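Local coordinates for protein putative ribose operon repressor (Burkholderia thailandensis, PDB 3EGC) that probably acts as a LacI-family transcriptional repressor that binds DNA and, as in its relatives, responds to a small sugar-like effector held in its periplasmic-binding-protein-like domain, at residues N94-I99 with A104-N109; S140-K145 with E264-T269. All coordinates share one frame; numbering follows the deposited sequence.

Overall arrangement
Contacts 1 and 2 lie side by side close to the centre of the molecule, their centres about 8 Å apart. Contact 1 belongs to one lobe of a two-lobed binding domain, where residues 94-99 leave a parallel strand beside 104-109. Contact 2 joins helix 138-153 of the other lobe to strand 264-272. Strands 103-107 and 264-272 are neighbours in the sheet, with Ala104 O 2.7 Å from Met265 N in a probable hydrogen bond. A second probable bond, Asn109 OD1 to Arg143 NH2 at 2.7 Å, ties the end of contact 1 to the helix. In LacI-family relatives, the effector pocket lies between the lobes.

Contact 1. Residues N94-I99 with A104-N109; sequences NRELRI and AVLSEN
Leu106 turns the end of its side chain against the backbone of residues 94-96. One methyl, CD2, presses on the peptide groups themselves, 3.6 Å from Asn94 C and 3.7 Å from Glu96 N, while the other branch approaches an aliphatic carbon, CD1 lying 4.1 Å from Glu96 CB. With CG beside its backbone N and anti to the carbonyl carbon (chi1 -46°), the forked leucine swings off its strand and reaches two places at once. Glu96 suits this place because its CB offers a hydrophobic surface to Leu106 while the extended chain beyond carries the carboxylate on to a partly exposed position. Ala104, whose short side chain points toward this segment, adds a looser contact, its CB 4.4 Å from Glu96 CB.

This is the fraying C-terminal end of the parallel pairing of strands 90-93 and 103-107, in a Rossmann-like lobe of the periplasmic-binding-protein fold. Val105 bonds by its backbone to Ala92 and again to Asn94, the usual parallel alternation; in the second bond Asn94 N donates to Val105 O at 3.1 Å and 161°. Asn94 has a positive phi (78°) as the chain turns out of strand 90-93.

Beyond that bond a water takes over from direct pairing. It donates to Asn94 O (2.8 Å) and accepts from Asn109 ND2 (2.9 Å) and, at 3.2 Å, from Ser107 N, joining the backbone of the two diverging chains to the side chain of Asn109 at the start of helix 109-122. On its other side Val105 directs its branched side chain onto Ile244 and Ala248 of helix 241-257, and Met138 of helix 138-153 meets both Leu106 and Glu96.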
# COMPACT_ATOMS: atom_id res chain seq x y z
N ASN A 94 -10.58 9.14 -8.61
CA ASN A 94 -9.83 9.99 -7.71
C ASN A 94 -9.79 11.44 -8.22
O ASN A 94 -10.16 12.39 -7.48
CB ASN A 94 -8.45 9.39 -7.43
CG ASN A 94 -7.51 10.34 -6.66
OD1 ASN A 94 -6.37 10.59 -7.10
ND2 ASN A 94 -7.97 10.88 -5.56
N ARG A 95 -9.38 11.59 -9.48
CA ARG A 95 -9.32 12.89 -10.14
C ARG A 95 -10.12 12.79 -11.44
O ARG A 95 -9.98 11.81 -12.15
CB ARG A 95 -7.87 13.32 -10.49
CG ARG A 95 -7.08 13.85 -9.30
CD ARG A 95 -5.93 12.98 -8.92
NE ARG A 95 -4.76 13.18 -9.78
CZ ARG A 95 -3.50 12.97 -9.43
NH1 ARG A 95 -3.16 12.57 -8.21
NH2 ARG A 95 -2.55 13.15 -10.33
N GLU A 96 -10.93 13.80 -11.74
CA GLU A 96 -11.77 13.78 -12.93
C GLU A 96 -10.93 14.11 -14.18
O GLU A 96 -9.84 14.70 -14.09
CB GLU A 96 -12.94 14.76 -12.79
CG GLU A 96 -12.45 16.16 -12.81
CD GLU A 96 -13.52 17.18 -12.46
OE1 GLU A 96 -13.48 18.28 -12.66
OE2 GLU A 96 -14.52 17.04 -11.98
N LEU A 97 -11.46 13.76 -15.35
CA LEU A 97 -10.79 14.05 -16.60
C LEU A 97 -11.31 15.32 -17.25
O LEU A 97 -10.52 16.12 -17.78
CB LEU A 97 -10.98 12.90 -17.57
CG LEU A 97 -9.87 11.89 -17.80
CD1 LEU A 97 -8.72 12.14 -16.84
CD2 LEU A 97 -10.41 10.44 -17.74
N ARG A 98 -12.62 15.54 -17.20
CA ARG A 98 -13.21 16.69 -17.88
C ARG A 98 -13.08 16.48 -19.36
O ARG A 98 -12.64 17.34 -20.09
CB ARG A 98 -12.50 17.98 -17.49
CG ARG A 98 -12.95 18.49 -16.12
CD ARG A 98 -11.93 19.36 -15.49
NE ARG A 98 -11.48 20.45 -16.35
CZ ARG A 98 -10.28 20.99 -16.25
NH1 ARG A 98 -9.93 21.98 -17.08
NH2 ARG A 98 -9.45 20.59 -15.31
N ILE A 99 -13.45 15.29 -19.80
CA ILE A 99 -13.55 14.99 -21.19
C ILE A 99 -14.91 14.42 -21.36
O ILE A 99 -15.26 13.47 -20.67
CB ILE A 99 -12.56 13.89 -21.57
CG1 ILE A 99 -11.12 14.28 -21.20
CG2 ILE A 99 -12.70 13.52 -23.04
CD1 ILE A 99 -10.35 14.92 -22.33
N ALA A 104 -16.48 9.35 -14.10
CA ALA A 104 -15.63 9.61 -12.98
C ALA A 104 -16.26 9.05 -11.69
O ALA A 104 -17.49 9.14 -11.49
CB ALA A 104 -15.40 11.06 -12.91
N VAL A 105 -15.41 8.46 -10.85
CA VAL A 105 -15.72 8.06 -9.51
C VAL A 105 -14.75 8.78 -8.56
O VAL A 105 -13.58 8.44 -8.47
CB VAL A 105 -15.54 6.54 -9.29
CG1 VAL A 105 -15.98 6.15 -7.83
CG2 VAL A 105 -16.28 5.76 -10.35
N LEU A 106 -15.30 9.73 -7.80
CA LEU A 106 -14.57 10.61 -6.95
C LEU A 106 -15.06 10.54 -5.48
O LEU A 106 -16.11 10.03 -5.20
CB LEU A 106 -14.78 12.03 -7.49
CG LEU A 106 -14.62 12.20 -9.02
CD1 LEU A 106 -15.08 13.65 -9.47
CD2 LEU A 106 -13.18 11.90 -9.47
N SER A 107 -14.29 11.08 -4.55
CA SER A 107 -14.77 11.23 -3.15
C SER A 107 -15.47 12.55 -2.94
O SER A 107 -15.30 13.48 -3.75
CB SER A 107 -13.62 11.13 -2.14
OG SER A 107 -13.06 9.83 -2.17
N GLU A 108 -16.22 12.65 -1.84
CA GLU A 108 -16.76 13.96 -1.42
C GLU A 108 -15.72 14.84 -0.69
O GLU A 108 -15.80 15.10 0.54
CB GLU A 108 -18.09 13.82 -0.65
CG GLU A 108 -17.96 13.09 0.70
CD GLU A 108 -19.31 12.62 1.27
OE1 GLU A 108 -20.37 12.89 0.64
OE2 GLU A 108 -19.29 12.01 2.36
N ASN A 109 -14.75 15.32 -1.44
CA ASN A 109 -13.61 16.04 -0.83
C ASN A 109 -13.92 17.33 -0.06
O ASN A 109 -13.50 17.47 1.09
CB ASN A 109 -12.54 16.32 -1.86
CG ASN A 109 -12.02 15.04 -2.55
OD1 ASN A 109 -11.51 14.14 -1.89
ND2 ASN A 109 -12.09 15.01 -3.87
O HOH W 1 -11.48 12.48 -5.04

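Contact 2. Residues S140-K145 with E264-T269; sequences SRERLK and EMRLQT
The two terminal nitrogens of Arg266 each bond one carboxylate oxygen of Glu142: NH2 donates to OE1 of Glu142 at 2.6 Å and NH1 donates to OE2 of Glu142 at 2.8 Å. Both oxygens are met on their syn sides, the usual approach for a two-pronged salt bridge, but the fit is not flat, since carboxylate and guanidinium planes stand 39° apart. The NH1 bond keeps closer to the guanidinium plane, whereas OE1 sits tilted from it.

A second acid meets the NE/NH2 edge of the guanidinium. Glu264, two residues earlier and therefore on the same face of the strand, brings OE2 to 2.9 Å from Arg266 NE, in the guanidinium plane; unlike the oxygens of Glu142, this one is met on its anti side and out of its own carboxylate plane. A weak bond from Arg266 NH2 reaches the same OE2 at 3.3 Å. One positive group thus lies between two acids, which probably moderates the repulsion between Glu142 OE1 and Glu264 OE2, 5.8 Å apart. Arginine suits the place because its donors are spread round a flat rim and can serve both acids.

NH1 also donates to Ser107 O, a further direct bond, while Asn109 ND2 donates to Glu142 OE2 and helps hold the carboxylate. Glu142 projects extended from its helix, while Arg266 bends at chi2 (-83°) to bring its head round to meet it from the opposite direction. Packing is slight and comes from neighbours: Leu106 CD1 lies 3.5 Å from Arg266 NH2, and Val110 touches Glu142.

The network spans from helix 138-153 to strand 264-272 close to two of the three places where the chain appears to cross between lobes, around 107-109 and 267-269, consistent with the hinge region of the LacI and periplasmic-binding-protein fold.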
# COMPACT_ATOMS: atom_id res chain seq x y z
N SER A 140 -6.53 18.39 -4.28
CA SER A 140 -6.00 19.55 -3.55
C SER A 140 -6.94 20.71 -3.57
O SER A 140 -7.12 21.36 -2.55
CB SER A 140 -4.71 20.05 -4.15
OG SER A 140 -3.83 19.01 -4.33
N ARG A 141 -7.51 21.01 -4.76
CA ARG A 141 -8.37 22.16 -4.91
C ARG A 141 -9.62 21.99 -3.99
O ARG A 141 -10.01 22.87 -3.26
CB ARG A 141 -8.73 22.33 -6.40
CG ARG A 141 -8.48 23.68 -6.96
CD ARG A 141 -7.60 23.74 -8.20
NE ARG A 141 -7.65 22.59 -9.11
CZ ARG A 141 -8.75 22.22 -9.73
NH1 ARG A 141 -8.73 21.19 -10.57
NH2 ARG A 141 -9.86 22.90 -9.49
N GLU A 142 -10.23 20.82 -4.05
CA GLU A 142 -11.47 20.62 -3.34
C GLU A 142 -11.28 20.51 -1.83
O GLU A 142 -12.10 20.96 -1.05
CB GLU A 142 -12.21 19.40 -3.87
CG GLU A 142 -12.89 19.58 -5.19
CD GLU A 142 -13.50 18.25 -5.65
OE1 GLU A 142 -14.12 18.23 -6.72
OE2 GLU A 142 -13.34 17.23 -4.95
N ARG A 143 -10.17 19.93 -1.42
CA ARG A 143 -9.85 19.80 0.00
C ARG A 143 -9.51 21.16 0.61
O ARG A 143 -9.92 21.46 1.74
CB ARG A 143 -8.76 18.78 0.23
CG ARG A 143 -9.29 17.35 -0.00
CD ARG A 143 -8.20 16.24 -0.10
NE ARG A 143 -8.84 15.11 -0.75
CZ ARG A 143 -8.27 13.97 -1.10
NH1 ARG A 143 -6.97 13.73 -0.87
NH2 ARG A 143 -9.03 13.08 -1.72
N LEU A 144 -8.87 22.01 -0.20
CA LEU A 144 -8.62 23.40 0.21
C LEU A 144 -9.91 24.22 0.34
O LEU A 144 -10.12 24.93 1.34
CB LEU A 144 -7.65 24.08 -0.73
CG LEU A 144 -6.74 25.14 -0.15
CD1 LEU A 144 -5.82 24.52 0.92
CD2 LEU A 144 -5.91 25.88 -1.28
N LYS A 145 -10.79 24.08 -0.64
CA LYS A 145 -12.13 24.69 -0.60
C LYS A 145 -12.97 24.35 0.67
O LYS A 145 -13.65 25.23 1.23
CB LYS A 145 -12.91 24.29 -1.84
CG LYS A 145 -14.34 24.73 -1.88
CD LYS A 145 -14.98 24.43 -3.24
CE LYS A 145 -16.46 24.84 -3.22
NZ LYS A 145 -17.22 24.50 -4.47
N GLU A 264 -20.59 11.14 -13.29
CA GLU A 264 -19.77 11.53 -12.17
C GLU A 264 -20.39 11.01 -10.89
O GLU A 264 -21.48 11.36 -10.52
CB GLU A 264 -19.54 13.05 -12.08
CG GLU A 264 -18.85 13.48 -10.75
CD GLU A 264 -18.47 14.97 -10.66
OE1 GLU A 264 -18.21 15.59 -11.74
OE2 GLU A 264 -18.43 15.52 -9.52
N MET A 265 -19.67 10.15 -10.21
CA MET A 265 -20.14 9.64 -8.93
C MET A 265 -19.31 10.24 -7.82
O MET A 265 -18.09 10.20 -7.84
CB MET A 265 -20.01 8.13 -8.84
CG MET A 265 -21.29 7.33 -9.14
SD MET A 265 -21.04 5.53 -9.24
CE MET A 265 -21.59 5.13 -7.56
N ARG A 266 -20.00 10.80 -6.84
CA ARG A 266 -19.33 11.23 -5.64
C ARG A 266 -19.63 10.26 -4.51
O ARG A 266 -20.79 10.09 -4.13
CB ARG A 266 -19.81 12.63 -5.27
CG ARG A 266 -19.35 13.68 -6.25
CD ARG A 266 -17.93 14.14 -5.92
NE ARG A 266 -17.44 15.10 -6.88
CZ ARG A 266 -16.27 15.74 -6.78
NH1 ARG A 266 -15.45 15.51 -5.71
NH2 ARG A 266 -15.90 16.60 -7.73
N LEU A 267 -18.60 9.67 -3.93
CA LEU A 267 -18.78 8.68 -2.87
C LEU A 267 -18.58 9.21 -1.42
O LEU A 267 -17.69 9.99 -1.13
CB LEU A 267 -17.84 7.52 -3.09
CG LEU A 267 -18.39 6.27 -3.77
CD1 LEU A 267 -19.63 6.49 -4.71
CD2 LEU A 267 -17.30 5.36 -4.40
N GLN A 268 -19.42 8.77 -0.51
CA GLN A 268 -19.37 9.18 0.87
C GLN A 268 -18.05 8.79 1.58
O GLN A 268 -17.55 7.64 1.49
CB GLN A 268 -20.59 8.57 1.60
CG GLN A 268 -20.47 8.25 3.13
CD GLN A 268 -21.68 7.39 3.64
OE1 GLN A 268 -21.72 6.16 3.53
NE2 GLN A 268 -22.68 8.05 4.16
N THR A 269 -17.50 9.76 2.26
CA THR A 269 -16.37 9.61 3.12
C THR A 269 -16.89 9.66 4.57
O THR A 269 -17.99 10.17 4.87
CB THR A 269 -15.39 10.79 2.92
OG1 THR A 269 -15.98 12.01 3.35
CG2 THR A 269 -15.06 10.93 1.51